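PDB 4MAQ: putative fumarylpyruvate hydrolase from Burkholderia cenocepacia, which is a putative hydrolase of the fumarylacetoacetate hydrolase (FAH) superfamily, built largely of beta strands and forming a two-chain assembly. Local coordinates for residues L167-G171 and D172-Q176; A150-A154 and T155-H159; V189-Y192 and V193-V197. All coordinates share one frame; numbering follows the deposited sequence.

Overall arrangement
All three contacts are local and follow one another in the chain in the order contact 2, contact 1, contact 3. They share no element: contact 3 (189-197) lies within one helix, contact 1 (167-176) joins the two strands of a hairpin, and contact 2 (150-159) joins a strand to a helix. Contact 3 is the buried one, partly against the second subunit; helical backbone bonds lie beside a cation-pi pair on its partly exposed flank. Contact 1, at the edge of the five-stranded sheet, is half buried, with straight strand-to-strand bonds and a salt bridge near the turn. Contact 2 lies at the surface, where weaker helical bonds and small side chains prevail.

Contact 1: L167-G171 and D172-Q176; sequences LAVNG and DTRQQ
Val169 lies under the guanidinium group of Arg174, the CB of the valine sitting 3.5 Å from the plane and over its centre. This is the tightly packed part of the contact, with a buried valine at its middle. The flat group is well suited to such a place: its face accepts an aliphatic neighbour while its edge keeps its polar bonds. At that edge Arg174 NE donates to Asp172 OD2 at 2.9 Å, in the guanidinium plane and on the anti lone pair of the carboxylate, forming a salt bridge. The arginine chain turns at its second torsion (chi2 -75°), which folds it back over Val169 and toward the aspartate.

At the other end Leu167 is buried against His87 and Ile89 of strand 85-95, and its CD1 comes within 4.0 Å of Gln175 OE1. That oxygen is engaged by Ile89 N and His87 ND1, while Gln175 NE2 reaches Thr209 OG1, so a buried amide has partners at both ends. Leu167 and Gln175 also exchange a pair of backbone bonds, and Leu167 O takes a second donor, Arg174 N, at 2.8 Å. On the other face Ala168 meets Thr173, with their CA atoms only 4.0 Å apart; a methyl fits that close approach.

The turn is the solvent side, with little side-chain packing across it, though polar bonds hold it. Asn170 and Gly171 have positive phi, which asparagine and glycine tolerate better than most residues. Asn170 OD1 bonds to Arg221 N and ND2 to Asp220 OD1, tethering the turn through both ends of the amide. Val169 and Asp172 close it with two backbone bonds. This type I' turn makes a two-residue beta hairpin of strands 164-169 and 172-178, and Arg174 and Gln175 together opposite Leu167 give it a classic beta bulge.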
ATOM      1  N   LEU B 167     -23.457 -10.803   4.839  1.00  8.63           N
ATOM      2  CA  LEU B 167     -23.523 -10.017   3.623  1.00  8.20           C
ATOM      3  C   LEU B 167     -24.571 -10.654   2.708  1.00  8.46           C
ATOM      4  O   LEU B 167     -24.650 -11.881   2.606  1.00  9.53           O
ATOM      5  CB  LEU B 167     -22.142  -9.963   2.937  1.00  8.89           C
ATOM      6  CG  LEU B 167     -22.041  -9.245   1.578  1.00  9.08           C
ATOM      7  CD1 LEU B 167     -20.629  -8.719   1.381  1.00  9.78           C
ATOM      8  CD2 LEU B 167     -22.434 -10.128   0.394  1.00 10.54           C
ATOM      9  N   ALA B 168     -25.385  -9.809   2.078  1.00  8.50           N
ATOM     10  CA  ALA B 168     -26.368 -10.239   1.078  1.00  8.63           C
ATOM     11  C   ALA B 168     -26.189  -9.462  -0.206  1.00  8.11           C
ATOM     12  O   ALA B 168     -25.653  -8.339  -0.212  1.00  9.06           O
ATOM     13  CB  ALA B 168     -27.782 -10.030   1.632  1.00 10.39           C
ATOM     14  N   VAL B 169     -26.630 -10.088  -1.294  1.00  8.28           N
ATOM     15  CA  VAL B 169     -26.595  -9.480  -2.623  1.00  8.82           C
ATOM     16  C   VAL B 169     -28.005  -9.561  -3.189  1.00  8.76           C
ATOM     17  O   VAL B 169     -28.595 -10.655  -3.270  1.00 10.11           O
ATOM     18  CB  VAL B 169     -25.608 -10.232  -3.556  1.00  9.33           C
ATOM     19  CG1 VAL B 169     -25.717  -9.742  -4.993  1.00 11.66           C
ATOM     20  CG2 VAL B 169     -24.177 -10.097  -3.055  1.00 11.18           C
ATOM     21  N   ASN B 170     -28.546  -8.408  -3.557  1.00  9.74           N
ATOM     22  CA  ASN B 170     -29.929  -8.338  -4.012  1.00  9.67           C
ATOM     23  C   ASN B 170     -30.880  -9.041  -3.048  1.00 10.58           C
ATOM     24  O   ASN B 170     -31.846  -9.711  -3.447  1.00 11.72           O
ATOM     25  CB  ASN B 170     -30.058  -8.840  -5.463  1.00 10.33           C
ATOM     26  CG  ASN B 170     -29.100  -8.130  -6.375  1.00  8.72           C
ATOM     27  OD1 ASN B 170     -28.851  -6.933  -6.199  1.00 10.74           O
ATOM     28  ND2 ASN B 170     -28.546  -8.848  -7.339  1.00 10.77           N
ATOM     29  N   GLY B 171     -30.603  -8.866  -1.759  1.00 10.21           N
ATOM     30  CA  GLY B 171     -31.472  -9.396  -0.701  1.00 12.20           C
ATOM     31  C   GLY B 171     -31.245 -10.870  -0.391  1.00 12.19           C
ATOM     32  O   GLY B 171     -31.898 -11.416   0.499  1.00 16.56           O
ATOM     33  N   ASP B 172     -30.329 -11.518  -1.103  1.00 12.49           N
ATOM     34  CA  ASP B 172     -30.080 -12.954  -0.928  1.00 12.92           C
ATOM     35  C   ASP B 172     -28.795 -13.135  -0.107  1.00 10.79           C
ATOM     36  O   ASP B 172     -27.717 -12.667  -0.523  1.00 11.31           O
ATOM     37  CB  ASP B 172     -29.934 -13.583  -2.318  1.00 13.96           C
ATOM     38  CG  ASP B 172     -29.649 -15.048  -2.279  1.00 16.39           C
ATOM     39  OD1 ASP B 172     -30.509 -15.817  -1.804  1.00 24.29           O
ATOM     40  OD2 ASP B 172     -28.581 -15.456  -2.784  1.00 17.91           O
ATOM     41  N   THR B 173     -28.888 -13.772   1.061  1.00 12.28           N
ATOM     42  CA  THR B 173     -27.718 -13.907   1.920  1.00 11.95           C
ATOM     43  C   THR B 173     -26.650 -14.754   1.234  1.00 11.89           C
ATOM     44  O   THR B 173     -26.929 -15.856   0.751  1.00 16.82           O
ATOM     45  CB  THR B 173     -28.108 -14.542   3.262  1.00 15.49           C
ATOM     46  OG1 THR B 173     -29.085 -13.715   3.893  1.00 21.77           O
ATOM     47  CG2 THR B 173     -26.885 -14.670   4.175  1.00 18.16           C
ATOM     48  N   ARG B 174     -25.425 -14.228   1.192  1.00 11.59           N
ATOM     49  CA  ARG B 174     -24.296 -14.927   0.584  1.00 12.99           C
ATOM     50  C   ARG B 174     -23.258 -15.309   1.622  1.00 12.51           C
ATOM     51  O   ARG B 174     -22.558 -16.314   1.446  1.00 15.54           O
ATOM     52  CB  ARG B 174     -23.640 -14.065  -0.516  1.00 14.79           C
ATOM     53  CG  ARG B 174     -24.552 -13.551  -1.634  1.00 15.32           C
ATOM     54  CD  ARG B 174     -24.940 -14.634  -2.631  1.00 19.59           C
ATOM     55  NE  ARG B 174     -26.067 -14.239  -3.503  1.00 18.17           N
ATOM     56  CZ  ARG B 174     -25.961 -13.633  -4.695  1.00 17.42           C
ATOM     57  NH1 ARG B 174     -24.762 -13.315  -5.205  1.00 17.81           N
ATOM     58  NH2 ARG B 174     -27.067 -13.334  -5.382  1.00 20.65           N
ATOM     59  N   GLN B 175     -23.126 -14.514   2.686  1.00 10.91           N
ATOM     60  CA  GLN B 175     -22.197 -14.861   3.772  1.00 10.76           C
ATOM     61  C   GLN B 175     -22.896 -14.671   5.088  1.00 11.09           C
ATOM     62  O   GLN B 175     -23.620 -13.691   5.266  1.00 11.18           O
ATOM     63  CB  GLN B 175     -20.942 -13.963   3.752  1.00 10.95           C
ATOM     64  CG  GLN B 175     -20.161 -14.015   2.442  1.00 10.82           C
ATOM     65  CD  GLN B 175     -18.821 -13.321   2.571  1.00  9.75           C
ATOM     66  OE1 GLN B 175     -18.666 -12.166   2.154  1.00 10.39           O
ATOM     67  NE2 GLN B 175     -17.865 -13.995   3.187  1.00 11.48           N
ATOM     68  N   GLN B 176     -22.687 -15.594   6.024  1.00 12.91           N
ATOM     69  CA  GLN B 176     -23.230 -15.442   7.363  1.00 13.62           C
ATOM     70  C   GLN B 176     -22.382 -16.289   8.288  1.00 14.85           C
ATOM     71  O   GLN B 176     -22.316 -17.514   8.154  1.00 22.64           O
ATOM     72  CB  GLN B 176     -24.700 -15.876   7.424  1.00 15.29           C
ATOM     73  CG  GLN B 176     -25.423 -15.610   8.730  1.00 20.75           C
ATOM     74  CD  GLN B 176     -26.893 -15.902   8.580  1.00 27.82           C
ATOM     75  OE1 GLN B 176     -27.678 -15.009   8.268  1.00 32.36           O
ATOM     76  NE2 GLN B 176     -27.271 -17.166   8.759  1.00 35.98           N
TER

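Contact 2: A150-A154 and T155-H159; sequences ALRAA and TATGH
Thr157 CG2 rests 3.6 Å from Arg152 CB, where strand 146-153 passes directly into the single turn of helix 154-157. Ala153 holds the N-cap position of this short helix. Its carbonyl oxygen accepts from Ala156 N at 2.9 Å and, weakly, from Thr157 N; Ala154 O is likewise approached by weak bonds from Thr157 N and Gly158 N.

The arginine leaves the strand with CG anti to its carbonyl carbon (chi1 -63°), runs straight through CD and then bends at chi3. The bend lays one face of the guanidinium over Thr157 CG2. Arg152 NH1 comes to 3.9 Å from Ala156 CB. The long chain thus crosses Thr157 at a slant, with CB, CD and the guanidinium face all on the one methyl, a small apolar group that both the aliphatic and the flat part of an arginine can cover, while NH2 makes a weak hydrogen bond to Gly228 O.

Both threonines place the hydroxyl between the backbone N and the carbonyl carbon. In Thr155 this sets OG1 beside the Ala153 methyl. In Thr157 it turns CG2 toward the arginine and leaves OG1 on the side of Gly158. That glycine ends the helix with a positive phi, a conformation easily reached without a side chain, and its carbonyl then swings round to the threonine. Beyond it, the His159 ring is anchored by ND1 to Tyr114 OH, and CE1 approaches Ala154 CB at 3.8 Å. The hydroxyl of Thr157 donates to Gly158 O at 2.7 Å, in the carbonyl plane and on a lone pair.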
ATOM      1  N   ALA B 150     -19.211   3.988   8.289  1.00  8.74           N
ATOM      2  CA  ALA B 150     -18.813   4.862   9.360  1.00  9.30           C
ATOM      3  C   ALA B 150     -18.322   4.029  10.563  1.00  9.31           C
ATOM      4  O   ALA B 150     -18.831   2.912  10.843  1.00 11.98           O
ATOM      5  CB  ALA B 150     -19.985   5.763   9.738  1.00 11.09           C
ATOM      6  N   LEU B 151     -17.306   4.556  11.231  1.00  9.63           N
ATOM      7  CA  LEU B 151     -16.743   3.908  12.402  1.00 10.46           C
ATOM      8  C   LEU B 151     -17.441   4.331  13.679  1.00 10.40           C
ATOM      9  O   LEU B 151     -17.906   5.473  13.804  1.00 12.59           O
ATOM     10  CB  LEU B 151     -15.258   4.241  12.523  1.00 10.57           C
ATOM     11  CG  LEU B 151     -14.394   3.972  11.283  1.00  9.96           C
ATOM     12  CD1 LEU B 151     -12.956   4.324  11.617  1.00 13.72           C
ATOM     13  CD2 LEU B 151     -14.475   2.541  10.757  1.00 11.91           C
ATOM     14  N   ARG B 152     -17.479   3.404  14.637  1.00 10.35           N
ATOM     15  CA  ARG B 152     -17.923   3.712  15.999  1.00 10.47           C
ATOM     16  C   ARG B 152     -16.766   3.572  16.973  1.00  9.58           C
ATOM     17  O   ARG B 152     -15.975   2.625  16.883  1.00 10.60           O
ATOM     18  CB  ARG B 152     -19.066   2.801  16.420  1.00 13.01           C
ATOM     19  CG  ARG B 152     -20.321   2.971  15.580  1.00 15.77           C
ATOM     20  CD  ARG B 152     -21.426   2.096  16.124  1.00 18.91           C
ATOM     21  NE  ARG B 152     -21.988   2.760  17.274  1.00 25.78           N
ATOM     22  CZ  ARG B 152     -22.790   2.188  18.160  1.00 21.65           C
ATOM     23  NH1 ARG B 152     -23.263   2.907  19.189  1.00 22.90           N
ATOM     24  NH2 ARG B 152     -23.124   0.904  18.017  1.00 32.74           N
ATOM     25  N   ALA B 153     -16.672   4.492  17.928  1.00  9.92           N
ATOM     26  CA  ALA B 153     -15.641   4.413  18.968  1.00  9.67           C
ATOM     27  C   ALA B 153     -15.848   3.168  19.813  1.00  9.41           C
ATOM     28  O   ALA B 153     -16.986   2.781  20.109  1.00 10.52           O
ATOM     29  CB  ALA B 153     -15.690   5.647  19.853  1.00 11.01           C
ATOM     30  N   ALA B 154     -14.751   2.542  20.227  1.00 10.25           N
ATOM     31  CA  ALA B 154     -14.827   1.358  21.096  1.00 10.08           C
ATOM     32  C   ALA B 154     -15.501   1.651  22.449  1.00 10.96           C
ATOM     33  O   ALA B 154     -16.046   0.743  23.078  1.00 12.01           O
ATOM     34  CB  ALA B 154     -13.445   0.755  21.305  1.00 10.69           C
ATOM     35  N   THR B 155     -15.472   2.903  22.892  1.00 10.76           N
ATOM     36  CA  THR B 155     -16.182   3.284  24.112  1.00 11.86           C
ATOM     37  C   THR B 155     -17.697   3.141  23.934  1.00 10.84           C
ATOM     38  O   THR B 155     -18.423   2.960  24.906  1.00 13.31           O
ATOM     39  CB  THR B 155     -15.856   4.727  24.520  1.00 14.54           C
ATOM     40  OG1 THR B 155     -16.116   5.588  23.420  1.00 15.86           O
ATOM     41  CG2 THR B 155     -14.404   4.869  24.900  1.00 16.35           C
ATOM     42  N   ALA B 156     -18.170   3.205  22.688  1.00 11.39           N
ATOM     43  CA  ALA B 156     -19.598   3.016  22.377  1.00 11.15           C
ATOM     44  C   ALA B 156     -19.980   1.562  22.125  1.00 11.46           C
ATOM     45  O   ALA B 156     -21.124   1.190  22.370  1.00 12.44           O
ATOM     46  CB  ALA B 156     -19.988   3.849  21.163  1.00 11.38           C
ATOM     47  N   THR B 157     -19.047   0.743  21.647  1.00 11.25           N
ATOM     48  CA  THR B 157     -19.367  -0.628  21.202  1.00 11.39           C
ATOM     49  C   THR B 157     -18.832  -1.730  22.110  1.00 10.29           C
ATOM     50  O   THR B 157     -19.273  -2.878  22.016  1.00 11.93           O
ATOM     51  CB  THR B 157     -18.787  -0.894  19.797  1.00 12.42           C
ATOM     52  OG1 THR B 157     -17.378  -0.653  19.825  1.00 12.49           O
ATOM     53  CG2 THR B 157     -19.418   0.034  18.765  1.00 14.02           C
ATOM     54  N   GLY B 158     -17.860  -1.387  22.948  1.00 11.77           N
ATOM     55  CA  GLY B 158     -16.980  -2.410  23.515  1.00 12.06           C
ATOM     56  C   GLY B 158     -16.112  -3.042  22.427  1.00 10.25           C
ATOM     57  O   GLY B 158     -16.065  -2.557  21.307  1.00 11.65           O
ATOM     58  N   HIS B 159     -15.418  -4.123  22.770  1.00 11.87           N
ATOM     59  CA  HIS B 159     -14.572  -4.833  21.818  1.00 11.12           C
ATOM     60  C   HIS B 159     -15.324  -6.082  21.424  1.00 10.91           C
ATOM     61  O   HIS B 159     -15.298  -7.056  22.150  1.00 13.45           O
ATOM     62  CB  HIS B 159     -13.208  -5.156  22.445  1.00 10.99           C
ATOM     63  CG  HIS B 159     -12.408  -3.943  22.797  1.00 10.78           C
ATOM     64  ND1 HIS B 159     -11.909  -3.077  21.845  1.00 11.11           N
ATOM     65  CD2 HIS B 159     -12.042  -3.432  24.003  1.00 12.42           C
ATOM     66  CE1 HIS B 159     -11.256  -2.092  22.444  1.00 12.43           C
ATOM     67  NE2 HIS B 159     -11.324  -2.281  23.751  1.00 14.45           N
TER

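Contact 3: V189-Y192 and V193-V197; sequences VIAY and VSRSV
Val189 gives its carbonyl to Val193 N, a 3.0 Å bond that is almost straight at the hydrogen and lies nearly along the C=O axis. The side chains of both valines pack on Phe61 of strand 61-64, where branched aliphatic groups suit a buried helix face. Ile190 O accepts from Ser194 N, also at 3.0 Å, while its side chain packs on Ile205, Leu199 and Ala107.

These bonds repeat from residue i to i+4, the pattern of an alpha helix, here the later turns of helix 186-196. At Ala191 the side chains join in: the carbonyl oxygen receives Ser194 OG at 2.7 Å. A chi1 of 79° folds that hydroxyl back over its own helix, and the same OG is also bonded to Ile102 N, so the buried hydroxyl has two partners. The methyl of Ala191 leaves room for Arg195 NH1, 3.7 Å from CB.

Tyr192 and Arg195 form a cation-pi pair. Arg195 NH2 stands 3.2 Å above the plane of the Tyr192 ring, over its centre; the guanidinium is steep to the ring, 69° between planes, so NH2 and not its flat face meets the tyrosine. Trp184 meets Tyr192 edge-to-face. Tyr192 O accepts from Arg195 N at 3.1 Å, and next along the chain Ser196 OG bonds to Arg122 of the second subunit.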
ATOM      1  N   VAL B 189      -4.230 -10.738  16.170  1.00 10.33           N
ATOM      2  CA  VAL B 189      -4.008 -10.146  14.857  1.00  9.73           C
ATOM      3  C   VAL B 189      -3.210  -8.839  14.995  1.00 10.68           C
ATOM      4  O   VAL B 189      -2.232  -8.620  14.267  1.00 10.91           O
ATOM      5  CB  VAL B 189      -5.336  -9.930  14.115  1.00 10.46           C
ATOM      6  CG1 VAL B 189      -5.081  -9.191  12.815  1.00 11.86           C
ATOM      7  CG2 VAL B 189      -5.948 -11.290  13.796  1.00 11.70           C
ATOM      8  N   ILE B 190      -3.620  -7.994  15.943  1.00 10.61           N
ATOM      9  CA  ILE B 190      -2.917  -6.741  16.211  1.00 10.14           C
ATOM     10  C   ILE B 190      -1.458  -7.023  16.568  1.00 10.52           C
ATOM     11  O   ILE B 190      -0.547  -6.389  16.048  1.00 11.49           O
ATOM     12  CB  ILE B 190      -3.598  -5.954  17.339  1.00 10.45           C
ATOM     13  CG1 ILE B 190      -4.947  -5.406  16.842  1.00 10.81           C
ATOM     14  CG2 ILE B 190      -2.685  -4.875  17.904  1.00 11.94           C
ATOM     15  CD1 ILE B 190      -5.835  -4.903  17.949  1.00 12.32           C
ATOM     16  N   ALA B 191      -1.233  -7.949  17.495  1.00 10.50           N
ATOM     17  CA  ALA B 191       0.125  -8.325  17.893  1.00 10.88           C
ATOM     18  C   ALA B 191       0.991  -8.751  16.685  1.00 11.28           C
ATOM     19  O   ALA B 191       2.128  -8.286  16.535  1.00 12.11           O
ATOM     20  CB  ALA B 191       0.074  -9.424  18.956  1.00 11.86           C
ATOM     21  N   TYR B 192       0.444  -9.607  15.819  1.00 11.48           N
ATOM     22  CA  TYR B 192       1.161 -10.086  14.649  1.00 11.27           C
ATOM     23  C   TYR B 192       1.536  -8.931  13.701  1.00 11.23           C
ATOM     24  O   TYR B 192       2.692  -8.847  13.247  1.00 13.24           O
ATOM     25  CB  TYR B 192       0.316 -11.111  13.900  1.00 13.01           C
ATOM     26  CG  TYR B 192       0.562 -12.543  14.296  1.00 13.82           C
ATOM     27  CD1 TYR B 192       1.761 -13.151  13.960  1.00 17.79           C
ATOM     28  CD2 TYR B 192      -0.386 -13.283  14.999  1.00 16.09           C
ATOM     29  CE1 TYR B 192       2.024 -14.459  14.296  1.00 18.80           C
ATOM     30  CE2 TYR B 192      -0.135 -14.608  15.357  1.00 20.16           C
ATOM     31  CZ  TYR B 192       1.080 -15.190  15.001  1.00 22.91           C
ATOM     32  OH  TYR B 192       1.396 -16.497  15.311  1.00 26.25           O
ATOM     33  N   VAL B 193       0.599  -8.018  13.432  1.00  9.94           N
ATOM     34  CA  VAL B 193       0.946  -6.911  12.530  1.00  9.21           C
ATOM     35  C   VAL B 193       2.079  -6.096  13.161  1.00  9.05           C
ATOM     36  O   VAL B 193       3.043  -5.723  12.480  1.00 10.32           O
ATOM     37  CB  VAL B 193      -0.247  -5.978  12.211  1.00 10.09           C
ATOM     38  CG1 VAL B 193       0.222  -4.738  11.440  1.00 10.66           C
ATOM     39  CG2 VAL B 193      -1.317  -6.728  11.416  1.00 11.54           C
ATOM     40  N   SER B 194       1.988  -5.867  14.473  1.00  9.80           N
ATOM     41  CA  SER B 194       2.974  -5.037  15.181  1.00 10.12           C
ATOM     42  C   SER B 194       4.376  -5.648  15.264  1.00  9.88           C
ATOM     43  O   SER B 194       5.306  -4.968  15.678  1.00 11.22           O
ATOM     44  CB  SER B 194       2.486  -4.733  16.603  1.00 11.29           C
ATOM     45  OG  SER B 194       2.698  -5.841  17.472  1.00 11.19           O
ATOM     46  N   ARG B 195       4.525  -6.923  14.897  1.00 10.25           N
ATOM     47  CA  ARG B 195       5.844  -7.543  14.864  1.00 10.43           C
ATOM     48  C   ARG B 195       6.485  -7.412  13.475  1.00 10.66           C
ATOM     49  O   ARG B 195       7.664  -7.693  13.325  1.00 12.09           O
ATOM     50  CB  ARG B 195       5.784  -9.010  15.335  1.00 13.07           C
ATOM     51  CG  ARG B 195       5.412  -9.113  16.811  1.00 16.08           C
ATOM     52  CD  ARG B 195       5.594 -10.510  17.374  1.00 19.25           C
ATOM     53  NE  ARG B 195       4.612 -11.475  16.886  1.00 26.15           N
ATOM     54  CZ  ARG B 195       3.521 -11.852  17.559  1.00 32.20           C
ATOM     55  NH1 ARG B 195       3.241 -11.340  18.752  1.00 39.60           N
ATOM     56  NH2 ARG B 195       2.697 -12.747  17.030  1.00 34.76           N
ATOM     57  N   SER B 196       5.704  -6.989  12.473  1.00  9.59           N
ATOM     58  CA  SER B 196       6.178  -6.806  11.107  1.00 10.30           C
ATOM     59  C   SER B 196       6.520  -5.350  10.792  1.00  9.06           C
ATOM     60  O   SER B 196       7.521  -5.074  10.112  1.00  9.26           O
ATOM     61  CB  SER B 196       5.107  -7.302  10.154  1.00 12.23           C
ATOM     62  OG  SER B 196       5.473  -6.980   8.822  1.00 12.54           O
ATOM     63  N   VAL B 197       5.688  -4.426  11.296  1.00  9.32           N
ATOM     64  CA  VAL B 197       5.879  -2.991  11.112  1.00  9.92           C
ATOM     65  C   VAL B 197       5.492  -2.334  12.430  1.00  9.92           C
ATOM     66  O   VAL B 197       4.874  -2.965  13.266  1.00 11.14           O
ATOM     67  CB  VAL B 197       4.975  -2.401   9.988  1.00 10.78           C
ATOM     68  CG1 VAL B 197       5.326  -2.961   8.604  1.00 12.90           C
ATOM     69  CG2 VAL B 197       3.494  -2.618  10.295  1.00 11.82           C
TER